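Local coordinates for protein putative (Helicobacter pylori J99, PDB 4R7K) that is of unknown function but probably belongs to the SRPBCC superfamily, whose helix-grip domains commonly enclose hydrophobic ligands, at residues His69-Tyr73 against Gly185-Tyr189; Asp132-Glu136 against Ser160-Ala164. All coordinates share one frame; numbering follows the deposited sequence. Where two conformers were deposited one is given.

Interaction 1 (His69-Tyr73 against Gly185-Tyr189)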
loop_
_atom_site.group_PDB
_atom_site.type_symbol
_atom_site.label_atom_id
_atom_site.label_comp_id
_atom_site.label_asym_id
_atom_site.label_seq_id
_atom_site.Cartn_x
_atom_site.Cartn_y
_atom_site.Cartn_z
ATOM N N HIS A 69 -7.391 -6.020 23.231
ATOM C CA HIS A 69 -8.212 -5.472 22.129
ATOM C C HIS A 69 -7.516 -5.419 20.773
ATOM O O HIS A 69 -8.179 -5.381 19.736
ATOM C CB HIS A 69 -8.661 -4.059 22.465
ATOM C CG HIS A 69 -9.521 -3.974 23.682
ATOM N ND1 HIS A 69 -10.849 -4.334 23.680
ATOM C CD2 HIS A 69 -9.243 -3.563 24.940
ATOM C CE1 HIS A 69 -11.345 -4.176 24.895
ATOM N NE2 HIS A 69 -10.392 -3.688 25.671
ATOM N N TRP A 70 -6.188 -5.386 20.788
ATOM C CA TRP A 70 -5.382 -5.210 19.568
ATOM C C TRP A 70 -5.776 -6.162 18.447
ATOM O O TRP A 70 -6.019 -5.749 17.300
ATOM C CB TRP A 70 -3.898 -5.403 19.898
ATOM C CG TRP A 70 -3.295 -4.321 20.735
ATOM C CD1 TRP A 70 -3.950 -3.300 21.379
ATOM C CD2 TRP A 70 -1.928 -4.241 21.159
ATOM N NE1 TRP A 70 -3.061 -2.551 22.106
ATOM C CE2 TRP A 70 -1.817 -3.110 21.997
ATOM C CE3 TRP A 70 -0.783 -5.002 20.889
ATOM C CZ2 TRP A 70 -0.617 -2.721 22.555
ATOM C CZ3 TRP A 70 0.398 -4.623 21.448
ATOM C CH2 TRP A 70 0.480 -3.478 22.275
ATOM N N GLU A 71 -5.854 -7.429 18.778
ATOM C CA GLU A 71 -6.176 -8.460 17.789
ATOM C C GLU A 71 -7.555 -8.261 17.173
ATOM O O GLU A 71 -7.820 -8.666 16.038
ATOM C CB GLU A 71 -6.064 -9.853 18.432
ATOM C CG GLU A 71 -6.128 -10.959 17.406
ATOM C CD GLU A 71 -5.931 -12.337 17.990
ATOM O OE1 GLU A 71 -5.676 -13.258 17.192
ATOM O OE2 GLU A 71 -6.021 -12.500 19.229
ATOM N N LYS A 72 -8.432 -7.615 17.920
ATOM C CA LYS A 72 -9.794 -7.427 17.477
ATOM C C LYS A 72 -9.940 -6.283 16.490
ATOM O O LYS A 72 -10.870 -6.283 15.703
ATOM C CB LYS A 72 -10.676 -7.237 18.705
ATOM C CG LYS A 72 -10.527 -8.411 19.671
ATOM C CD LYS A 72 -11.300 -8.222 20.952
ATOM C CE LYS A 72 -11.480 -9.566 21.635
ATOM N NZ LYS A 72 -12.139 -9.403 22.949
ATOM N N TYR A 73 -9.008 -5.327 16.481
ATOM C CA TYR A 73 -9.139 -4.202 15.576
ATOM C C TYR A 73 -7.952 -3.940 14.673
ATOM O O TYR A 73 -8.070 -3.159 13.743
ATOM C CB TYR A 73 -9.462 -2.926 16.369
ATOM C CG TYR A 73 -8.381 -2.410 17.301
ATOM C CD1 TYR A 73 -7.262 -1.716 16.801
ATOM C CD2 TYR A 73 -8.520 -2.510 18.675
ATOM C CE1 TYR A 73 -6.308 -1.199 17.657
ATOM C CE2 TYR A 73 -7.576 -1.998 19.540
ATOM C CZ TYR A 73 -6.470 -1.331 19.022
ATOM O OH TYR A 73 -5.523 -0.822 19.836
ATOM N N GLY A 185 -7.696 1.288 12.793
ATOM C CA GLY A 185 -8.422 0.288 13.528
ATOM C C GLY A 185 -8.798 0.765 14.919
ATOM O O GLY A 185 -9.930 0.578 15.373
ATOM N N LEU A 186 -7.844 1.378 15.589
ATOM C CA LEU A 186 -8.066 1.932 16.943
ATOM C C LEU A 186 -9.214 2.944 16.934
ATOM O O LEU A 186 -10.086 2.942 17.801
ATOM C CB LEU A 186 -6.748 2.556 17.421
ATOM C CG LEU A 186 -6.714 3.269 18.758
ATOM C CD1 LEU A 186 -7.268 2.395 19.870
ATOM C CD2 LEU A 186 -5.286 3.650 19.049
ATOM N N VAL A 187 -9.213 3.802 15.915
ATOM C CA VAL A 187 -10.271 4.766 15.720
ATOM C C VAL A 187 -11.629 4.084 15.482
ATOM O O VAL A 187 -12.607 4.353 16.203
ATOM C CB VAL A 187 -9.951 5.688 14.550
ATOM C CG1 VAL A 187 -11.184 6.503 14.186
ATOM C CG2 VAL A 187 -8.773 6.608 14.908
ATOM N N ALA A 188 -11.673 3.174 14.517
ATOM C CA ALA A 188 -12.914 2.471 14.155
ATOM C C ALA A 188 -13.509 1.720 15.356
ATOM O O ALA A 188 -14.726 1.761 15.637
ATOM C CB ALA A 188 -12.632 1.485 13.019
ATOM N N TYR A 189 -12.642 1.066 16.097
ATOM C CA TYR A 189 -13.056 0.293 17.248
ATOM C C TYR A 189 -13.461 1.166 18.448
ATOM O O TYR A 189 -14.174 0.692 19.318
ATOM C CB TYR A 189 -11.914 -0.615 17.660
ATOM C CG TYR A 189 -12.213 -1.745 18.639
ATOM C CD1 TYR A 189 -12.831 -2.921 18.223
ATOM C CD2 TYR A 189 -11.745 -1.680 19.928
ATOM C CE1 TYR A 189 -13.040 -3.979 19.125
ATOM C CE2 TYR A 189 -11.938 -2.707 20.813
ATOM C CZ TYR A 189 -12.575 -3.851 20.421
ATOM O OH TYR A 189 -12.714 -4.834 21.356
#

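Interaction 2 (Asp132-Glu136 against Ser160-Ala164)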
loop_
_atom_site.group_PDB
_atom_site.type_symbol
_atom_site.label_atom_id
_atom_site.label_comp_id
_atom_site.label_asym_id
_atom_site.label_seq_id
_atom_site.Cartn_x
_atom_site.Cartn_y
_atom_site.Cartn_z
ATOM N N ASP A 132 22.860 -10.300 11.638
ATOM C CA ASP A 132 22.133 -9.349 10.793
ATOM C C ASP A 132 20.607 -9.445 10.886
ATOM O O ASP A 132 19.918 -8.645 10.263
ATOM C CB ASP A 132 22.584 -9.463 9.322
ATOM C CG ASP A 132 24.016 -8.966 9.106
ATOM O OD1 ASP A 132 24.644 -8.503 10.078
ATOM O OD2 ASP A 132 24.505 -9.026 7.959
ATOM N N GLU A 133 20.102 -10.413 11.649
ATOM C CA GLU A 133 18.660 -10.599 11.821
ATOM C C GLU A 133 18.120 -9.914 13.086
ATOM O O GLU A 133 16.909 -9.859 13.295
ATOM C CB GLU A 133 18.341 -12.090 11.879
ATOM C CG GLU A 133 18.482 -12.811 10.549
ATOM C CD GLU A 133 18.744 -14.292 10.737
ATOM O OE1 GLU A 133 17.840 -15.106 10.460
ATOM O OE2 GLU A 133 19.849 -14.628 11.210
ATOM N N TYR A 134 19.016 -9.412 13.921
ATOM C CA TYR A 134 18.618 -8.761 15.163
ATOM C C TYR A 134 18.011 -7.384 14.889
ATOM O O TYR A 134 18.600 -6.574 14.191
ATOM C CB TYR A 134 19.785 -8.601 16.119
ATOM C CG TYR A 134 19.377 -7.900 17.393
ATOM C CD1 TYR A 134 18.551 -8.544 18.316
ATOM C CD2 TYR A 134 19.799 -6.605 17.683
ATOM C CE1 TYR A 134 18.156 -7.937 19.489
ATOM C CE2 TYR A 134 19.403 -5.983 18.871
ATOM C CZ TYR A 134 18.578 -6.662 19.764
ATOM O OH TYR A 134 18.161 -6.106 20.945
ATOM N N LEU A 135 16.842 -7.140 15.458
ATOM C CA LEU A 135 16.107 -5.872 15.307
ATOM C C LEU A 135 15.659 -5.394 16.678
ATOM O O LEU A 135 15.118 -6.172 17.454
ATOM C CB LEU A 135 14.875 -6.072 14.441
ATOM C CG LEU A 135 13.984 -4.869 14.180
ATOM C CD1 LEU A 135 14.782 -3.764 13.523
ATOM C CD2 LEU A 135 12.787 -5.233 13.303
ATOM N N GLU A 136 15.903 -4.122 16.984
ATOM C CA GLU A 136 15.461 -3.541 18.247
ATOM C C GLU A 136 14.757 -2.258 17.899
ATOM O O GLU A 136 15.262 -1.509 17.078
ATOM C CB GLU A 136 16.638 -3.293 19.198
ATOM C CG GLU A 136 16.216 -2.930 20.608
ATOM C CD GLU A 136 17.400 -2.649 21.524
ATOM O OE1 GLU A 136 18.512 -2.489 21.015
ATOM O OE2 GLU A 136 17.216 -2.567 22.746
ATOM N N SER A 160 16.509 0.091 15.131
ATOM C CA SER A 160 17.942 -0.116 14.947
ATOM C C SER A 160 18.254 -1.576 14.594
ATOM O O SER A 160 17.693 -2.509 15.179
ATOM C CB SER A 160 18.708 0.275 16.206
ATOM O OG SER A 160 18.557 1.670 16.452
ATOM N N GLY A 161 19.200 -1.757 13.680
ATOM C CA GLY A 161 19.633 -3.082 13.260
ATOM C C GLY A 161 19.626 -3.171 11.758
ATOM O O GLY A 161 19.043 -2.304 11.077
ATOM N N VAL A 162 20.258 -4.219 11.239
ATOM C CA VAL A 162 20.350 -4.400 9.800
ATOM C C VAL A 162 18.975 -4.560 9.145
ATOM O O VAL A 162 18.774 -4.046 8.066
ATOM C CB VAL A 162 21.304 -5.554 9.412
ATOM C CG1 VAL A 162 21.192 -5.871 7.932
ATOM C CG2 VAL A 162 22.744 -5.192 9.744
ATOM N N PRO A 163 18.017 -5.241 9.805
ATOM C CA PRO A 163 16.714 -5.328 9.149
ATOM C C PRO A 163 15.994 -3.974 9.046
ATOM O O PRO A 163 15.175 -3.804 8.152
ATOM C CB PRO A 163 15.929 -6.285 10.044
ATOM C CG PRO A 163 16.978 -7.115 10.727
ATOM C CD PRO A 163 18.096 -6.146 10.962
ATOM N N ALA A 164 16.287 -3.045 9.959
ATOM C CA ALA A 164 15.680 -1.720 9.928
ATOM C C ALA A 164 16.199 -0.944 8.740
ATOM O O ALA A 164 15.455 -0.210 8.086
ATOM C CB ALA A 164 15.938 -0.982 11.235
HETATM O O HOH W 1 20.988 -6.450 13.181
#

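Interaction 1 (His69-Tyr73 against Gly185-Tyr189)
Tyr73 CG, held between its backbone N and carbonyl carbon (chi1 66°), and Tyr189 CG, turned opposite its backbone N (chi1 -166°), bring the two phenols together. The two side chains cross at about a right angle, and CD2 of Tyr73 lies over one face of the Tyr189 ring, 3.6 Å from Tyr189 CD2. The ring planes are inclined by 38°, an oblique pairing. Tyr73 also uses a face of its own: Leu186 CA makes a CH-pi contact 4.0 Å from the centroid of the Tyr73 ring, and Leu186 CD1 runs on to Tyr73 OH at 3.7 Å. That hydroxyl is hydrogen-bonded to His63 O of helix 57-65. The contact thus joins the short helix 70-73 to the last turns of 174-190, a long C-terminal helix consistent with the helix-grip fold of SRPBCC domains. Gly185, without a side chain, lets the backbones close to 5.0 Å between Tyr73 CA and Gly185 CA. At the outer end His69 ND1 meets Tyr189 OH in the imidazole plane, a 3.0 Å hydrogen bond, close to straight, that limits how the phenol can shift. His63 adds its ring edge-to-face to both His69 and Tyr189.

Interaction 2 (Asp132-Glu136 against Ser160-Ala164)
Glu136 and Ser160 grip each other through their backbones in an antiparallel hydrogen-bonded pair: Glu136 N donates to Ser160 O at 3.0 Å and Ser160 N to Glu136 O at 2.8 Å, both nearly straight. Beyond this pair no direct backbone bond joins the two segments, and a water bridges them, donating to Tyr134 O at 2.6 Å and accepting from Val162 N. Leu135 CG, trans to its backbone N (chi1 180°), carries CD1 to within 3.8 Å of Ala164 CB. The Pro163 ring lies against carbonyls, its CD 3.2 Å from Asp132 O and 3.3 Å from Tyr134 O. Val162 stands at the outer edge, its CG2 3.8 Å from Asp132 OD1. Gly161 holds the N-cap position, and its backbone angles (phi 130°, psi 167°) turn the strand into the helix; its N is bound by Asp43 OD2. Asn127 secures the facing loop through Glu133 O and Leu135 N, Arg124 forms a salt bridge with Glu136 OE2, and Gly102 of a second subunit packs on Pro163. The whole is a strand-to-helix junction at the end of an antiparallel sheet, where strand 150-160 leaves strand 136-146 and passes into helix 162-169.

Overall arrangement
From the N terminus, strand 44-53 forms one edge of the antiparallel sheet and helix 57-65 leads to residues 69-73, the first half of interaction 1. The chain then builds strands 99-100, 103-114 and 118-126 before reaching 132-136. Strands 136-146 and 150-160 form a hairpin whose open end is closed by interaction 2, a loop nested wholly within that of interaction 1. Helices 162-169 and 174-190 follow, and the second carries the chain back to residues 185-189, closing the larger loop. The contacts lie on opposite sides of the chain's centre, their centres 28 Å apart: one joins the N-terminal helical region to the C-terminal helix, the other joins the loop entering strand 136-146 to the end of strand 150-160 and the start of helix 162-169.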